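Local coordinates for bifunctional pinoresinol-lariciresinol reductase 1 (PDB 1QYD), which reduces (-)-pinoresinol to (-)-lariciresinol and then to (+)-secoisolariciresinol in lignan biosynthesis, taking the 4R-hydride from NADPH, at residues S5-V10 / H29-L34; I81-G86 / S115-D120; R111-E116 / T153-N158; I208-T213 / K295-V300; P223-S228 / V300-M305. One frame throughout, in Å; residues are numbered along the deposited sequence.

Contact 1. Residues S5-V10 / H29-L34; sequences SRVLIV and HPTYVL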
# COMPACT_ATOMS: atom_id res chain seq x y z
N SER A 5 19.47 21.57 21.41
CA SER A 5 18.39 20.60 21.51
C SER A 5 18.94 19.42 20.76
O SER A 5 19.85 19.58 19.95
CB SER A 5 17.13 21.05 20.82
OG SER A 5 16.92 22.43 21.10
N ARG A 6 18.43 18.22 20.99
CA ARG A 6 19.04 17.10 20.33
C ARG A 6 18.10 16.47 19.35
O ARG A 6 17.04 15.94 19.70
CB ARG A 6 19.48 16.12 21.40
CG ARG A 6 20.70 16.67 22.14
CD ARG A 6 21.21 15.71 23.19
NE ARG A 6 22.49 16.16 23.69
CZ ARG A 6 23.16 15.48 24.63
NH1 ARG A 6 22.67 14.34 25.15
NH2 ARG A 6 24.37 15.92 25.01
N VAL A 7 18.49 16.58 18.07
CA VAL A 7 17.55 16.11 17.07
C VAL A 7 18.04 14.87 16.39
O VAL A 7 19.22 14.62 16.17
CB VAL A 7 17.21 17.24 16.02
CG1 VAL A 7 17.08 18.59 16.76
CG2 VAL A 7 18.26 17.35 14.93
N LEU A 8 17.05 14.04 16.14
CA LEU A 8 17.28 12.80 15.46
C LEU A 8 16.48 12.91 14.17
O LEU A 8 15.27 13.13 14.24
CB LEU A 8 16.76 11.65 16.31
CG LEU A 8 16.86 10.21 15.79
CD1 LEU A 8 18.28 9.86 15.36
CD2 LEU A 8 16.52 9.26 16.91
N ILE A 9 17.17 12.83 13.02
CA ILE A 9 16.45 12.81 11.77
C ILE A 9 16.59 11.44 11.17
O ILE A 9 17.66 10.86 10.99
CB ILE A 9 16.97 13.87 10.79
CG1 ILE A 9 16.96 15.22 11.47
CG2 ILE A 9 16.01 14.03 9.60
CD1 ILE A 9 18.16 16.05 11.13
N VAL A 10 15.41 10.93 10.94
CA VAL A 10 15.23 9.64 10.34
C VAL A 10 14.57 10.00 9.01
O VAL A 10 13.76 10.91 8.97
CB VAL A 10 14.40 8.84 11.40
CG1 VAL A 10 13.39 9.66 12.18
CG2 VAL A 10 13.71 7.75 10.65
N HIS A 29 21.69 22.99 16.34
CA HIS A 29 21.32 21.71 16.93
C HIS A 29 22.36 20.61 16.78
O HIS A 29 22.81 20.36 15.65
CB HIS A 29 20.02 21.25 16.32
CG HIS A 29 19.00 22.30 16.69
ND1 HIS A 29 19.10 23.57 16.41
CD2 HIS A 29 17.88 22.11 17.42
CE1 HIS A 29 18.07 24.15 16.97
NE2 HIS A 29 17.33 23.28 17.58
N PRO A 30 22.82 19.95 17.86
CA PRO A 30 23.48 18.64 17.80
C PRO A 30 22.57 17.64 17.10
O PRO A 30 21.52 17.22 17.60
CB PRO A 30 23.81 18.27 19.27
CG PRO A 30 23.11 19.33 20.10
CD PRO A 30 23.06 20.55 19.18
N THR A 31 23.00 17.34 15.86
CA THR A 31 22.23 16.49 14.99
C THR A 31 22.84 15.14 14.76
O THR A 31 24.03 14.98 14.56
CB THR A 31 22.03 17.24 13.68
OG1 THR A 31 21.30 18.39 14.07
CG2 THR A 31 21.21 16.54 12.64
N TYR A 32 21.89 14.23 14.87
CA TYR A 32 22.01 12.80 14.73
C TYR A 32 21.15 12.42 13.54
O TYR A 32 20.02 12.87 13.41
CB TYR A 32 21.43 12.05 15.91
CG TYR A 32 22.04 12.18 17.30
CD1 TYR A 32 22.16 13.40 17.97
CD2 TYR A 32 22.43 11.01 17.92
CE1 TYR A 32 22.66 13.44 19.29
CE2 TYR A 32 22.93 11.02 19.22
CZ TYR A 32 23.05 12.23 19.91
OH TYR A 32 23.52 12.19 21.23
N VAL A 33 21.65 11.52 12.69
CA VAL A 33 20.90 11.06 11.55
C VAL A 33 20.84 9.56 11.53
O VAL A 33 21.79 8.85 11.16
CB VAL A 33 21.49 11.54 10.15
CG1 VAL A 33 20.85 10.88 8.94
CG2 VAL A 33 21.09 12.98 9.95
N LEU A 34 19.63 9.09 11.83
CA LEU A 34 19.39 7.67 11.70
C LEU A 34 19.24 7.36 10.24
O LEU A 34 18.52 8.01 9.48
CB LEU A 34 18.12 7.25 12.42
CG LEU A 34 17.94 5.77 12.75
CD1 LEU A 34 17.24 5.76 14.08
CD2 LEU A 34 17.17 4.99 11.69

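Contact 2. Residues I81-G86 / S115-D120; sequences ISALAG and SEFGMD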
# COMPACT_ATOMS: atom_id res chain seq x y z
N ILE A 81 12.62 14.10 14.27
CA ILE A 81 11.98 14.57 13.06
C ILE A 81 11.99 13.44 12.05
O ILE A 81 13.04 12.89 11.77
CB ILE A 81 12.75 15.80 12.52
CG1 ILE A 81 12.67 16.93 13.51
CG2 ILE A 81 12.09 16.33 11.25
CD1 ILE A 81 13.60 18.06 13.08
N SER A 82 10.83 13.02 11.57
CA SER A 82 10.80 12.04 10.51
C SER A 82 10.56 12.64 9.12
O SER A 82 9.53 13.26 8.88
CB SER A 82 9.73 11.05 10.81
OG SER A 82 9.36 10.30 9.65
N ALA A 83 11.48 12.45 8.16
CA ALA A 83 11.28 12.90 6.78
C ALA A 83 11.23 11.70 5.86
O ALA A 83 11.67 11.71 4.71
CB ALA A 83 12.41 13.81 6.35
N LEU A 84 10.68 10.61 6.42
CA LEU A 84 10.54 9.31 5.78
C LEU A 84 9.55 9.27 4.64
O LEU A 84 8.34 9.24 4.91
CB LEU A 84 10.15 8.24 6.85
CG LEU A 84 11.32 7.54 7.56
CD1 LEU A 84 10.92 6.67 8.76
CD2 LEU A 84 11.99 6.70 6.49
N ALA A 85 10.01 9.25 3.38
CA ALA A 85 9.13 9.18 2.20
C ALA A 85 9.77 8.77 0.88
O ALA A 85 10.95 9.02 0.61
CB ALA A 85 8.45 10.53 1.93
N GLY A 86 8.97 8.17 -0.02
CA GLY A 86 9.49 7.69 -1.29
C GLY A 86 8.44 7.54 -2.36
O GLY A 86 7.77 8.52 -2.69
N SER A 115 6.32 12.76 9.02
CA SER A 115 6.59 12.92 7.61
C SER A 115 5.32 13.45 6.96
O SER A 115 4.46 12.69 6.50
CB SER A 115 6.95 11.62 6.96
OG SER A 115 7.23 11.95 5.62
N GLU A 116 5.28 14.79 7.04
CA GLU A 116 4.25 15.68 6.54
C GLU A 116 4.86 16.36 5.31
O GLU A 116 5.20 15.71 4.31
CB GLU A 116 3.94 16.68 7.67
CG GLU A 116 3.15 16.16 8.85
CD GLU A 116 1.72 15.76 8.52
OE1 GLU A 116 0.95 16.63 8.13
OE2 GLU A 116 1.39 14.59 8.65
N PHE A 117 5.12 17.67 5.44
CA PHE A 117 5.75 18.57 4.48
C PHE A 117 5.01 18.77 3.13
O PHE A 117 5.62 18.97 2.07
CB PHE A 117 7.22 18.09 4.25
CG PHE A 117 8.06 17.93 5.51
CD1 PHE A 117 8.23 16.65 6.06
CD2 PHE A 117 8.61 19.05 6.15
CE1 PHE A 117 8.94 16.50 7.26
CE2 PHE A 117 9.32 18.90 7.34
CZ PHE A 117 9.48 17.62 7.89
N GLY A 118 3.66 18.81 3.21
CA GLY A 118 2.76 18.92 2.07
C GLY A 118 1.38 19.49 2.43
O GLY A 118 1.23 20.36 3.28
N MET A 119 0.37 18.96 1.74
CA MET A 119 -1.02 19.38 1.77
C MET A 119 -1.89 19.47 3.02
O MET A 119 -2.88 20.22 3.02
CB MET A 119 -1.83 18.53 0.81
CG MET A 119 -1.49 18.69 -0.64
SD MET A 119 -2.81 18.03 -1.69
CE MET A 119 -3.36 19.59 -2.32
N ASP A 120 -1.58 18.69 4.06
CA ASP A 120 -2.28 18.53 5.34
C ASP A 120 -3.46 17.56 5.28
O ASP A 120 -4.61 17.93 5.01
CB ASP A 120 -2.80 19.88 5.90
CG ASP A 120 -3.36 19.85 7.33
OD1 ASP A 120 -3.43 20.89 7.96
OD2 ASP A 120 -3.73 18.80 7.83

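Contact 3. Residues R111-E116 / T153-N158; sequences RFLPSE and TYVSSN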
# COMPACT_ATOMS: atom_id res chain seq x y z
N ARG A 111 9.33 16.70 21.47
CA ARG A 111 8.68 16.97 20.19
C ARG A 111 9.02 16.00 19.10
O ARG A 111 10.17 15.67 18.82
CB ARG A 111 9.03 18.32 19.59
CG ARG A 111 7.99 18.86 18.63
CD ARG A 111 6.73 19.26 19.38
NE ARG A 111 6.98 20.24 20.41
CZ ARG A 111 6.94 21.55 20.17
NH1 ARG A 111 6.66 22.03 18.95
NH2 ARG A 111 7.12 22.37 21.19
N PHE A 112 7.93 15.63 18.45
CA PHE A 112 7.93 14.77 17.28
C PHE A 112 7.18 15.47 16.15
O PHE A 112 6.03 15.90 16.30
CB PHE A 112 7.24 13.49 17.62
CG PHE A 112 7.24 12.51 16.48
CD1 PHE A 112 8.35 12.36 15.66
CD2 PHE A 112 6.12 11.69 16.30
CE1 PHE A 112 8.34 11.39 14.65
CE2 PHE A 112 6.11 10.73 15.30
CZ PHE A 112 7.23 10.57 14.47
N LEU A 113 7.94 15.60 15.05
CA LEU A 113 7.49 16.17 13.77
C LEU A 113 7.48 15.06 12.72
O LEU A 113 8.56 14.61 12.31
CB LEU A 113 8.42 17.32 13.32
CG LEU A 113 8.28 18.70 13.96
CD1 LEU A 113 9.06 18.74 15.22
CD2 LEU A 113 8.86 19.81 13.08
N PRO A 114 6.30 14.51 12.32
CA PRO A 114 6.11 13.43 11.33
C PRO A 114 6.51 13.74 9.91
O PRO A 114 6.98 14.85 9.62
CB PRO A 114 4.65 13.03 11.35
CG PRO A 114 4.16 13.57 12.63
CD PRO A 114 5.01 14.82 12.89
N SER A 115 6.32 12.76 9.02
CA SER A 115 6.59 12.92 7.61
C SER A 115 5.32 13.45 6.96
O SER A 115 4.46 12.69 6.50
CB SER A 115 6.95 11.62 6.96
OG SER A 115 7.23 11.95 5.62
N GLU A 116 5.28 14.79 7.04
CA GLU A 116 4.25 15.68 6.54
C GLU A 116 4.86 16.36 5.31
O GLU A 116 5.20 15.71 4.31
CB GLU A 116 3.94 16.68 7.67
CG GLU A 116 3.15 16.16 8.85
CD GLU A 116 1.72 15.76 8.52
OE1 GLU A 116 0.95 16.63 8.13
OE2 GLU A 116 1.39 14.59 8.65
N THR A 153 4.07 18.67 16.14
CA THR A 153 3.97 19.87 15.32
C THR A 153 3.85 19.25 13.96
O THR A 153 4.71 18.46 13.58
CB THR A 153 5.21 20.72 15.33
OG1 THR A 153 5.52 21.01 16.68
CG2 THR A 153 4.99 22.00 14.55
N TYR A 154 2.74 19.54 13.27
CA TYR A 154 2.59 19.02 11.92
C TYR A 154 2.97 20.12 10.94
O TYR A 154 2.33 21.16 10.84
CB TYR A 154 1.16 18.57 11.70
CG TYR A 154 0.74 17.45 12.63
CD1 TYR A 154 -0.49 17.52 13.27
CD2 TYR A 154 1.57 16.35 12.84
CE1 TYR A 154 -0.91 16.49 14.11
CE2 TYR A 154 1.15 15.32 13.69
CZ TYR A 154 -0.09 15.38 14.31
OH TYR A 154 -0.52 14.34 15.09
N VAL A 155 4.11 19.94 10.29
CA VAL A 155 4.66 20.93 9.39
C VAL A 155 4.09 20.75 8.00
O VAL A 155 4.67 20.03 7.19
CB VAL A 155 6.19 20.84 9.34
CG1 VAL A 155 6.80 21.84 10.30
CG2 VAL A 155 6.66 19.43 9.75
N SER A 156 2.91 21.36 7.77
CA SER A 156 2.22 21.43 6.47
C SER A 156 2.85 22.64 5.78
O SER A 156 2.70 23.78 6.21
CB SER A 156 0.77 21.67 6.67
OG SER A 156 0.19 21.40 5.43
N SER A 157 3.62 22.35 4.75
CA SER A 157 4.52 23.33 4.17
C SER A 157 4.33 23.65 2.69
O SER A 157 4.99 24.50 2.11
CB SER A 157 5.90 22.79 4.45
OG SER A 157 6.11 21.57 3.75
N ASN A 158 3.41 22.91 2.07
CA ASN A 158 2.91 23.07 0.70
C ASN A 158 3.79 22.66 -0.48
O ASN A 158 4.29 21.52 -0.50
CB ASN A 158 2.42 24.54 0.55
CG ASN A 158 1.29 24.89 1.52
OD1 ASN A 158 1.37 25.85 2.32
ND2 ASN A 158 0.22 24.09 1.50

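Contact 4. Residues I208-T213 / K295-V300; sequences IDDPQT and KLYPEV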
# COMPACT_ATOMS: atom_id res chain seq x y z
N ILE A 208 10.58 23.44 16.38
CA ILE A 208 11.13 22.37 17.19
C ILE A 208 10.98 22.44 18.69
O ILE A 208 10.46 21.52 19.30
CB ILE A 208 12.61 22.27 16.72
CG1 ILE A 208 12.62 21.19 15.68
CG2 ILE A 208 13.62 21.88 17.79
CD1 ILE A 208 14.04 20.75 15.26
N ASP A 209 11.45 23.56 19.24
CA ASP A 209 11.41 23.79 20.67
C ASP A 209 10.35 24.82 21.09
O ASP A 209 10.27 25.13 22.28
CB ASP A 209 12.78 24.28 21.15
CG ASP A 209 13.99 23.48 20.71
OD1 ASP A 209 13.98 22.25 20.82
OD2 ASP A 209 14.96 24.08 20.25
N ASP A 210 9.52 25.38 20.19
CA ASP A 210 8.60 26.45 20.52
C ASP A 210 7.34 26.01 21.26
O ASP A 210 6.66 25.07 20.83
CB ASP A 210 8.23 27.16 19.23
CG ASP A 210 8.25 28.66 19.47
OD1 ASP A 210 7.17 29.24 19.57
OD2 ASP A 210 9.34 29.23 19.59
N PRO A 211 6.98 26.64 22.39
CA PRO A 211 5.76 26.38 23.14
C PRO A 211 4.47 26.54 22.36
O PRO A 211 3.50 25.81 22.57
CB PRO A 211 5.83 27.31 24.33
CG PRO A 211 6.80 28.37 23.88
CD PRO A 211 7.84 27.55 23.14
N GLN A 212 4.54 27.51 21.46
CA GLN A 212 3.49 27.85 20.53
C GLN A 212 3.20 26.80 19.47
O GLN A 212 2.05 26.71 19.05
CB GLN A 212 3.83 29.13 19.79
CG GLN A 212 4.08 30.34 20.67
CD GLN A 212 3.52 31.61 20.04
OE1 GLN A 212 4.24 32.55 19.72
NE2 GLN A 212 2.19 31.64 19.87
N THR A 213 4.17 26.01 18.98
CA THR A 213 3.88 25.03 17.94
C THR A 213 3.53 23.65 18.47
O THR A 213 3.40 22.66 17.75
CB THR A 213 5.07 24.96 16.95
OG1 THR A 213 6.24 24.57 17.62
CG2 THR A 213 5.32 26.31 16.36
N LYS A 295 4.74 34.16 10.22
CA LYS A 295 4.31 35.09 11.27
C LYS A 295 5.20 34.95 12.50
O LYS A 295 5.77 35.94 12.99
CB LYS A 295 2.86 34.81 11.71
CG LYS A 295 1.68 35.44 10.98
CD LYS A 295 0.37 34.85 11.55
CE LYS A 295 -0.86 35.43 10.83
NZ LYS A 295 -2.14 34.92 11.30
N LEU A 296 5.33 33.70 12.99
CA LEU A 296 6.14 33.32 14.14
C LEU A 296 7.61 33.67 14.04
O LEU A 296 8.22 34.20 14.98
CB LEU A 296 6.08 31.82 14.36
CG LEU A 296 4.83 31.15 14.86
CD1 LEU A 296 4.80 29.72 14.33
CD2 LEU A 296 4.79 31.25 16.36
N TYR A 297 8.21 33.38 12.88
CA TYR A 297 9.62 33.64 12.74
C TYR A 297 9.74 34.70 11.67
O TYR A 297 10.03 34.40 10.51
CB TYR A 297 10.33 32.32 12.38
CG TYR A 297 9.88 31.22 13.29
CD1 TYR A 297 10.12 31.26 14.67
CD2 TYR A 297 9.08 30.21 12.76
CE1 TYR A 297 9.54 30.30 15.51
CE2 TYR A 297 8.50 29.27 13.60
CZ TYR A 297 8.72 29.30 14.96
OH TYR A 297 8.14 28.33 15.76
N PRO A 298 9.48 35.97 12.02
CA PRO A 298 9.47 37.07 11.08
C PRO A 298 10.89 37.36 10.58
O PRO A 298 11.10 37.71 9.42
CB PRO A 298 8.83 38.17 11.89
CG PRO A 298 9.41 37.96 13.27
CD PRO A 298 9.24 36.47 13.36
N GLU A 299 11.86 37.13 11.46
CA GLU A 299 13.29 37.26 11.18
C GLU A 299 13.82 36.35 10.08
O GLU A 299 14.74 36.72 9.34
CB GLU A 299 14.00 37.00 12.50
CG GLU A 299 13.40 35.92 13.43
CD GLU A 299 13.74 34.47 13.13
OE1 GLU A 299 13.04 33.58 13.62
OE2 GLU A 299 14.70 34.24 12.41
N VAL A 300 13.21 35.17 9.93
CA VAL A 300 13.61 34.27 8.88
C VAL A 300 13.25 34.93 7.57
O VAL A 300 12.28 35.67 7.41
CB VAL A 300 12.88 32.93 8.98
CG1 VAL A 300 13.42 31.92 7.98
CG2 VAL A 300 13.11 32.33 10.33

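Contact 5. Residues P223-S228 / V300-M305; sequences PMNILS and VKYVTM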
# COMPACT_ATOMS: atom_id res chain seq x y z
N PRO A 223 3.66 35.15 2.62
CA PRO A 223 2.68 36.06 2.02
C PRO A 223 2.87 36.25 0.51
O PRO A 223 1.97 35.98 -0.30
CB PRO A 223 2.86 37.31 2.85
CG PRO A 223 3.41 36.83 4.19
CD PRO A 223 4.35 35.75 3.77
N MET A 224 4.12 36.59 0.16
CA MET A 224 4.55 36.85 -1.21
C MET A 224 4.40 35.72 -2.22
O MET A 224 4.19 35.96 -3.42
CB MET A 224 6.02 37.30 -1.22
CG MET A 224 6.16 38.73 -0.74
SD MET A 224 7.78 39.50 -1.04
CE MET A 224 7.61 39.82 -2.77
N ASN A 225 4.51 34.48 -1.71
CA ASN A 225 4.41 33.32 -2.55
C ASN A 225 3.04 32.70 -2.49
O ASN A 225 2.95 31.50 -2.71
CB ASN A 225 5.43 32.29 -2.14
CG ASN A 225 6.87 32.78 -2.07
OD1 ASN A 225 7.17 33.98 -2.09
ND2 ASN A 225 7.78 31.80 -1.98
N ILE A 226 1.93 33.43 -2.19
CA ILE A 226 0.60 32.81 -2.34
C ILE A 226 0.11 33.19 -3.74
O ILE A 226 -0.68 34.11 -4.02
CB ILE A 226 -0.39 33.32 -1.29
CG1 ILE A 226 0.13 33.13 0.13
CG2 ILE A 226 -1.69 32.55 -1.54
CD1 ILE A 226 -0.50 34.03 1.21
N LEU A 227 0.64 32.37 -4.66
CA LEU A 227 0.48 32.62 -6.06
C LEU A 227 -0.21 31.52 -6.83
O LEU A 227 -0.06 30.32 -6.60
CB LEU A 227 1.85 32.88 -6.62
CG LEU A 227 2.67 33.95 -5.97
CD1 LEU A 227 4.08 33.90 -6.46
CD2 LEU A 227 2.01 35.26 -6.23
N SER A 228 -0.97 32.01 -7.80
CA SER A 228 -1.68 31.15 -8.71
C SER A 228 -0.70 30.55 -9.70
O SER A 228 0.48 30.91 -9.70
CB SER A 228 -2.78 31.97 -9.43
OG SER A 228 -2.41 33.09 -10.25
N VAL A 300 13.21 35.17 9.93
CA VAL A 300 13.61 34.27 8.88
C VAL A 300 13.25 34.93 7.57
O VAL A 300 12.28 35.67 7.41
CB VAL A 300 12.88 32.93 8.98
CG1 VAL A 300 13.42 31.92 7.98
CG2 VAL A 300 13.11 32.33 10.33
N LYS A 301 14.20 34.59 6.69
CA LYS A 301 14.40 34.95 5.28
C LYS A 301 13.72 34.07 4.20
O LYS A 301 14.28 33.02 3.81
CB LYS A 301 15.94 35.01 5.07
CG LYS A 301 16.87 33.79 5.44
CD LYS A 301 17.68 33.97 6.74
CE LYS A 301 16.92 33.66 8.02
NZ LYS A 301 17.52 34.25 9.20
N TYR A 302 12.52 34.42 3.69
CA TYR A 302 11.97 33.55 2.66
C TYR A 302 12.22 34.10 1.28
O TYR A 302 12.20 35.29 0.97
CB TYR A 302 10.44 33.30 2.83
CG TYR A 302 9.50 34.48 2.73
CD1 TYR A 302 9.19 35.19 3.88
CD2 TYR A 302 8.99 34.87 1.48
CE1 TYR A 302 8.37 36.32 3.79
CE2 TYR A 302 8.17 36.00 1.39
CZ TYR A 302 7.86 36.72 2.55
OH TYR A 302 7.07 37.86 2.48
N VAL A 303 12.54 33.09 0.49
CA VAL A 303 12.78 33.24 -0.93
C VAL A 303 11.45 33.25 -1.66
O VAL A 303 10.53 32.46 -1.44
CB VAL A 303 13.69 32.07 -1.33
CG1 VAL A 303 13.74 31.83 -2.81
CG2 VAL A 303 15.08 32.47 -0.90
N THR A 304 11.40 34.26 -2.52
CA THR A 304 10.26 34.51 -3.39
C THR A 304 10.45 33.70 -4.67
O THR A 304 11.57 33.22 -4.95
CB THR A 304 10.18 36.04 -3.65
OG1 THR A 304 11.28 36.49 -4.44
CG2 THR A 304 10.23 36.77 -2.33
N MET A 305 9.38 33.46 -5.45
CA MET A 305 9.51 32.69 -6.68
C MET A 305 10.22 33.44 -7.83
O MET A 305 10.54 32.91 -8.87
CB MET A 305 8.13 32.26 -7.10
CG MET A 305 7.46 31.53 -5.98
SD MET A 305 8.62 30.30 -5.36
CE MET A 305 8.31 29.18 -6.68

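Contact 1. Residues S5-V10 / H29-L34
I9 and V7 press on T31 in the buried core of the first beta-alpha-beta unit of the Rossmann fold: I9 CD1 lies 3.4 Å from T31 CG2, and V7 CG2 packs beside the same threonine. V33 shares this face of the sheet, which S24 and V21 of helix 17-26 cover; beta-branched residues suit the extended strands and give the helix a compact surface. On the other face, L8 has CG anti to the backbone N (chi1 179°), which swings CD1 toward the neighbouring strand, 3.9 Å from Y32 CB and as far from L34 CB. I60 of the next strand and L70 of helix 67-74 close over L34.

The two strands run parallel and in step. V7 N donates to P30 O at 3.1 Å, V7 O accepts from Y32 N, and I9 N donates to Y32 O at 2.9 Å; the bond from L34 N to I9 O is weak. V7 and I9 thus spend their backbone on 30-34, while L8 turns its own to strand 79-82.

At the polar end the H29 ring meets S5, with CD2 3.6 Å from S5 CB, and S5 OG is held by D209. P30, which has no N-H to offer, rests its ring against S5 O, CG at 3.3 Å. T31 OG1 donates to H29 O at 2.9 Å from well above the carbonyl plane.

Contact 2. Residues I81-G86 / S115-D120
F117 lays one edge of its ring against the end of strand 79-82. S82 O lies near the ring plane, 3.7 Å from F117 CE1, and I81 CG2 meets CZ at the same rim at a looser 4.4 Å. An aromatic edge suits this spot because its slightly positive hydrogens can face a carbonyl oxygen while its carbons still pack on isoleucine and on A83. The residue takes left-handed backbone angles (phi 62°, psi 38°), consistent with a sharp change of direction that lets the side chain face the strand.

S115 makes the one hydrogen bond across the contact. Its OG is anti to the backbone N (chi1 -178°) and stretches to L84 O at 3.0 Å, approaching from above the carbonyl plane and not along a lone pair. The rest of the residue is wedged in too: S115 CA is 3.2 Å from S82 O, CB is 3.4 Å from L84 O, and A85 CB flanks the hydroxyl. Serine fits because it is small enough for this buried site and still carries a donor. Replaced by an alanine, it would probably leave L84 O without this partner and let the turn after the strand shift.

The contact lies at the carboxyl ends of the strands of the parallel Rossmann sheet, beside the probable NADP(+)-binding glycine turn. S82 bonds through its backbone to L113, and A83 to V10; I20 of helix 17-26 touches I81, A83 and F117, while the backbone of F117 is tied to V155 of strand 154-156.

Contact 3. Residues R111-E116 / T153-N158
Bends at chi2 (70°) and chi3 (57°) curl the R111 side chain back on itself and bring NH1 to T153 OG1 at 2.7 Å. The contact joins strand 111-113 of the parallel Rossmann sheet to strand 154-156, which follows helix 133-147. T153 OG1, also hydrogen-bonded to T213 O, lies in the guanidinium plane, at the edge where the N-H bonds point, and the bond is moderately straight (148°). Arginine suits this buried corner because it has donors to share: NH1 also serves T213 OG1, and NH2 serves D210 O. A leucine in its place would probably leave buried T153 OG1, and D210 O, without their arginine donors.

The backbones themselves are barely joined, by a weak bond from T153 N to F112 O at 3.4 Å. Packing does more. L113 runs alongside T153, CG to CB 3.9 Å, and its CD2 is 4.0 Å from V155 CG2, with T204 of helix 197-207 against both L113 and V155. P114 sets CG at the edge of the Y154 ring, 3.6 Å from CE2; the tyrosine hydroxyl is bound by E146, and its ring takes a cation-pi contact from R142. E116 is the last residue of the inverse gamma turn centred on S115, its carboxylate in a salt bridge with R142, probably an NADP(+) ligand, while its CB rests 3.5 Å from V155 O.

Contact 4. Residues I208-T213 / K295-V300
The Y297 ring, with its own neighbour L296 setting CB over the centre of one face, points its hydroxyl edge at D210 and T213. D210 OD2 lies near the ring plane, and the carboxylate stands almost perpendicular to the ring (89°). No hydrogen bond joins them: Y297 OH is 3.7 Å from D210 CB and closer, at 3.5 Å, to the methyl T213 CG2. A tyrosine serves here by length, its flat ring spanning from the end of helix 293-296 to the turn at 210-213.

T213 divides its side chain between two tasks. With OG1 between the backbone N and carbonyl carbon (chi1 60°), the hydroxyl goes to S207 O and R111 NH1, while CG2 faces the tyrosine and stands 4.0 Å from L296 CD1. The other leucine methyl, L296 CD2, slides past Q212, 3.6 Å from its OE1, where Q212 is exposed to solvent. The turn is tied internally by T213 N to D210 O at 3.2 Å.

The contact joins the loop after helix 197-207 to the end of helix 293-296. Beneath it, M218 of strand 217-219 and I291 of strand 290-292 both pack on T213 and L296, and Y203 of helix 197-207 touches Y297.

Contact 5. Residues P223-S228 / V300-M305
N225 supplies the one hydrogen bond between the segments: its ND2 donates to V303 O at 2.9 Å, almost straight (169°), and lies in the carbonyl plane while the acceptor lies in the plane of the amide. ND2 also binds W194 O, so both carbonyls fix the rotation of this buried amide. With two N-H groups on a short stem, asparagine is well matched to such a double task. Its OD1 sits 3.4 Å from T304 CA, and M305 SD comes near ND2 without a bond.

Aromatic contacts gather round Y302. M224 reaches the edge of this ring, CB 3.6 Å from CE2 and near the ring plane, and the two side chains cross at about a right angle. The sulfur M224 SD makes an oblique Met-aromatic contact, 5.4 Å from the ring centroid. P223 adds its CD, 3.8 Å from Y302 CZ.

The remaining contacts are apolar. Flexible M224 bends at chi3 and lays SD 3.9 Å from T304 CG2, while L227 and M305 slide past each other, CD1 to CG 4.2 Å, under I235 of helix 229-241.

S228 closes 223-228 at the N-cap of helix 229-241, and T304 is the N-cap of helix 305-309, which begins at M305. N225 and L227, just before one helix, thus meet T304 and M305 at the start of the other, a pairing of two hydroxyl-capped helix starts away from the cofactor site.

Contacts 1, 2 and 3 follow one another across the Rossmann sheet: L8 O and I81 N are 2.8 Å apart between contacts 1 and 2, S82 N and L113 O 2.9 Å between contacts 2 and 3. The last two share S115 and E116, and their centres are about 7 Å apart. Contact 4 is tied to the amino-terminal ends of strands 7-10 and 111-113 through S5 OG to D209 OD2 at 2.7 Å and R111 NH2 to D210 O at 2.8 Å. Contact 5 shares V300 with contact 4, their centres about 17 Å apart. The probable cofactor and catalytic sites adjoin contacts 1 to 3: the side chain of I9 comes within about 4 Å of G12, and that of E116 as near K138, the probable proton acceptor.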